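Local structure of cellulase (Bacillus sp. BG-CS10, 5E09) at residues 350-355 with 429-434. The protein hydrolyses internal beta-1,4-glucosidic bonds of cellulose and carries a family 46 carbohydrate-binding module that probably helps hold the substrate. Numbering follows the deposited sequence.
Sequences VRDGEP and LQNVDE
Val350 and Val432 join the edge strand 347-351 to its parallel neighbour 425-432 in the X2 module, an immunoglobulin-like (E-set) sandwich, and illustrate how a sheet packs closely on one face and more openly on the other. Val350 N donates to Gln430 O, Val432 N donates to Val350 O at 2.9 Å, and Asp352 N completes the run with a nearly straight bond (176°) to Val432 O, carrying the pairing just past the end of strand 347-351. The tight side lies under Val350 and Asn431. There, Val350 CG2 meets Leu429 CD1 at 4.1 Å, and Met404 touches all three of these side chains. Asn431 has CG anti to its own backbone N (chi1 -161°), which swings the amide along the strand to Asp352. Its ND2 reaches Asp352 OD1 at 3.1 Å, lying above the carboxylate plane, and also bonds Glu408 O; OD1 of Asp352 is gripped a second time by Gly407 N. A leucine in place of Asn431 would probably leave Asp352 OD1 and Glu408 O without this amide donor and the carboxylate less firmly held. On the opposite face Val432 is still buried, but toward Arg351 and Glu434 the contact loosens and nears solvent. Arg351, bent at chi2 and chi3, passes CD across Val432 CG2 at 3.9 Å, while NH1 forms a salt bridge with Glu520 of the following carbohydrate-binding domain. Asp433 lies too far off the guanidinium plane for a bond and contributes charge alone; its OD1 instead accepts Glu434 N through the anti lone pair. That same Glu434 N sits over the centre of the Arg351 guanidinium, 4.0 Å above its plane.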
loop_
_atom_site.group_PDB
_atom_site.type_symbol
_atom_site.label_atom_id
_atom_site.label_comp_id
_atom_site.label_asym_id
_atom_site.label_seq_id
_atom_site.Cartn_x
_atom_site.Cartn_y
_atom_site.Cartn_z
ATOM N N VAL A 350 -29.190 3.100 6.860
ATOM C CA VAL A 350 -30.587 3.249 7.213
ATOM C C VAL A 350 -31.290 1.910 7.021
ATOM O O VAL A 350 -31.247 1.325 5.939
ATOM C CB VAL A 350 -31.266 4.338 6.367
ATOM C CG1 VAL A 350 -32.773 4.301 6.545
ATOM C CG2 VAL A 350 -30.704 5.715 6.721
ATOM N N ARG A 351 -31.920 1.415 8.078
ATOM C CA ARG A 351 -32.632 0.148 8.003
ATOM C C ARG A 351 -33.910 0.291 7.185
ATOM O O ARG A 351 -34.764 1.111 7.500
ATOM C CB ARG A 351 -32.949 -0.368 9.405
ATOM C CG ARG A 351 -31.789 -1.094 10.054
ATOM C CD ARG A 351 -31.559 -2.443 9.388
ATOM N NE ARG A 351 -32.558 -3.419 9.805
ATOM C CZ ARG A 351 -32.284 -4.501 10.525
ATOM N NH1 ARG A 351 -31.034 -4.757 10.888
ATOM N NH2 ARG A 351 -33.257 -5.332 10.867
ATOM N N ASP A 352 -34.033 -0.503 6.126
ATOM C CA ASP A 352 -35.230 -0.471 5.293
ATOM C C ASP A 352 -36.403 -1.036 6.083
ATOM O O ASP A 352 -36.266 -2.056 6.762
ATOM C CB ASP A 352 -35.010 -1.262 3.998
ATOM C CG ASP A 352 -36.186 -1.163 3.041
ATOM O OD1 ASP A 352 -36.443 -0.055 2.517
ATOM O OD2 ASP A 352 -36.847 -2.197 2.803
ATOM N N GLY A 353 -37.551 -0.376 6.008
ATOM C CA GLY A 353 -38.708 -0.816 6.771
ATOM C C GLY A 353 -38.540 -0.538 8.253
ATOM O O GLY A 353 -38.975 -1.305 9.112
ATOM N N GLU A 354 -37.876 0.569 8.546
ATOM C CA GLU A 354 -37.736 1.067 9.900
ATOM C C GLU A 354 -37.855 2.576 9.792
ATOM O O GLU A 354 -37.175 3.181 8.967
ATOM C CB GLU A 354 -36.398 0.637 10.514
ATOM C CG GLU A 354 -36.099 1.234 11.884
ATOM C CD GLU A 354 -34.845 0.642 12.526
ATOM O OE1 GLU A 354 -34.786 -0.596 12.697
ATOM O OE2 GLU A 354 -33.919 1.414 12.863
ATOM N N PRO A 355 -38.752 3.181 10.588
ATOM C CA PRO A 355 -39.035 4.617 10.525
ATOM C C PRO A 355 -37.767 5.455 10.456
ATOM O O PRO A 355 -36.929 5.400 11.356
ATOM C CB PRO A 355 -39.799 4.868 11.820
ATOM C CG PRO A 355 -40.538 3.592 12.034
ATOM C CD PRO A 355 -39.603 2.503 11.582
ATOM N N LEU A 429 -24.850 6.562 1.247
ATOM C CA LEU A 429 -26.103 6.355 1.968
ATOM C C LEU A 429 -26.641 4.955 1.674
ATOM O O LEU A 429 -27.253 4.717 0.629
ATOM C CB LEU A 429 -27.123 7.432 1.587
ATOM C CG LEU A 429 -28.516 7.397 2.219
ATOM C CD1 LEU A 429 -28.438 7.262 3.732
ATOM C CD2 LEU A 429 -29.284 8.653 1.838
ATOM N N GLN A 430 -26.395 4.030 2.600
ATOM C CA GLN A 430 -26.749 2.628 2.408
ATOM C C GLN A 430 -28.119 2.274 2.989
ATOM O O GLN A 430 -28.324 2.372 4.199
ATOM C CB GLN A 430 -25.689 1.717 3.045
ATOM C CG GLN A 430 -24.263 1.915 2.544
ATOM C CD GLN A 430 -24.111 1.612 1.063
ATOM O OE1 GLN A 430 -23.815 2.502 0.268
ATOM N NE2 GLN A 430 -24.313 0.356 0.689
ATOM N N ASN A 431 -29.047 1.853 2.131
ATOM C CA ASN A 431 -30.290 1.243 2.593
ATOM C C ASN A 431 -30.046 -0.238 2.849
ATOM O O ASN A 431 -29.834 -1.001 1.914
ATOM C CB ASN A 431 -31.417 1.428 1.565
ATOM C CG ASN A 431 -32.809 1.234 2.168
ATOM O OD1 ASN A 431 -32.977 1.225 3.391
ATOM N ND2 ASN A 431 -33.813 1.083 1.306
ATOM N N VAL A 432 -30.060 -0.653 4.108
ATOM C CA VAL A 432 -29.755 -2.043 4.401
ATOM C C VAL A 432 -30.918 -2.800 5.013
ATOM O O VAL A 432 -31.858 -2.221 5.563
ATOM C CB VAL A 432 -28.546 -2.170 5.355
ATOM C CG1 VAL A 432 -27.318 -1.519 4.740
ATOM C CG2 VAL A 432 -28.865 -1.556 6.705
ATOM N N ASP A 433 -30.842 -4.114 4.877
ATOM C CA ASP A 433 -31.623 -5.031 5.673
ATOM C C ASP A 433 -30.638 -5.963 6.365
ATOM O O ASP A 433 -29.446 -5.989 6.024
ATOM C CB ASP A 433 -32.604 -5.812 4.806
ATOM C CG ASP A 433 -33.967 -5.943 5.446
ATOM O OD1 ASP A 433 -34.029 -6.271 6.654
ATOM O OD2 ASP A 433 -34.971 -5.707 4.736
ATOM N N GLU A 434 -31.119 -6.728 7.334
ATOM C CA GLU A 434 -30.264 -7.697 8.000
ATOM C C GLU A 434 -29.791 -8.760 7.010
ATOM O O GLU A 434 -30.616 -9.448 6.400
ATOM C CB GLU A 434 -31.003 -8.350 9.156
ATOM C CG GLU A 434 -30.227 -9.452 9.846
ATOM C CD GLU A 434 -31.133 -10.402 10.612
ATOM O OE1 GLU A 434 -32.104 -10.923 10.017
ATOM O OE2 GLU A 434 -30.880 -10.620 11.817
#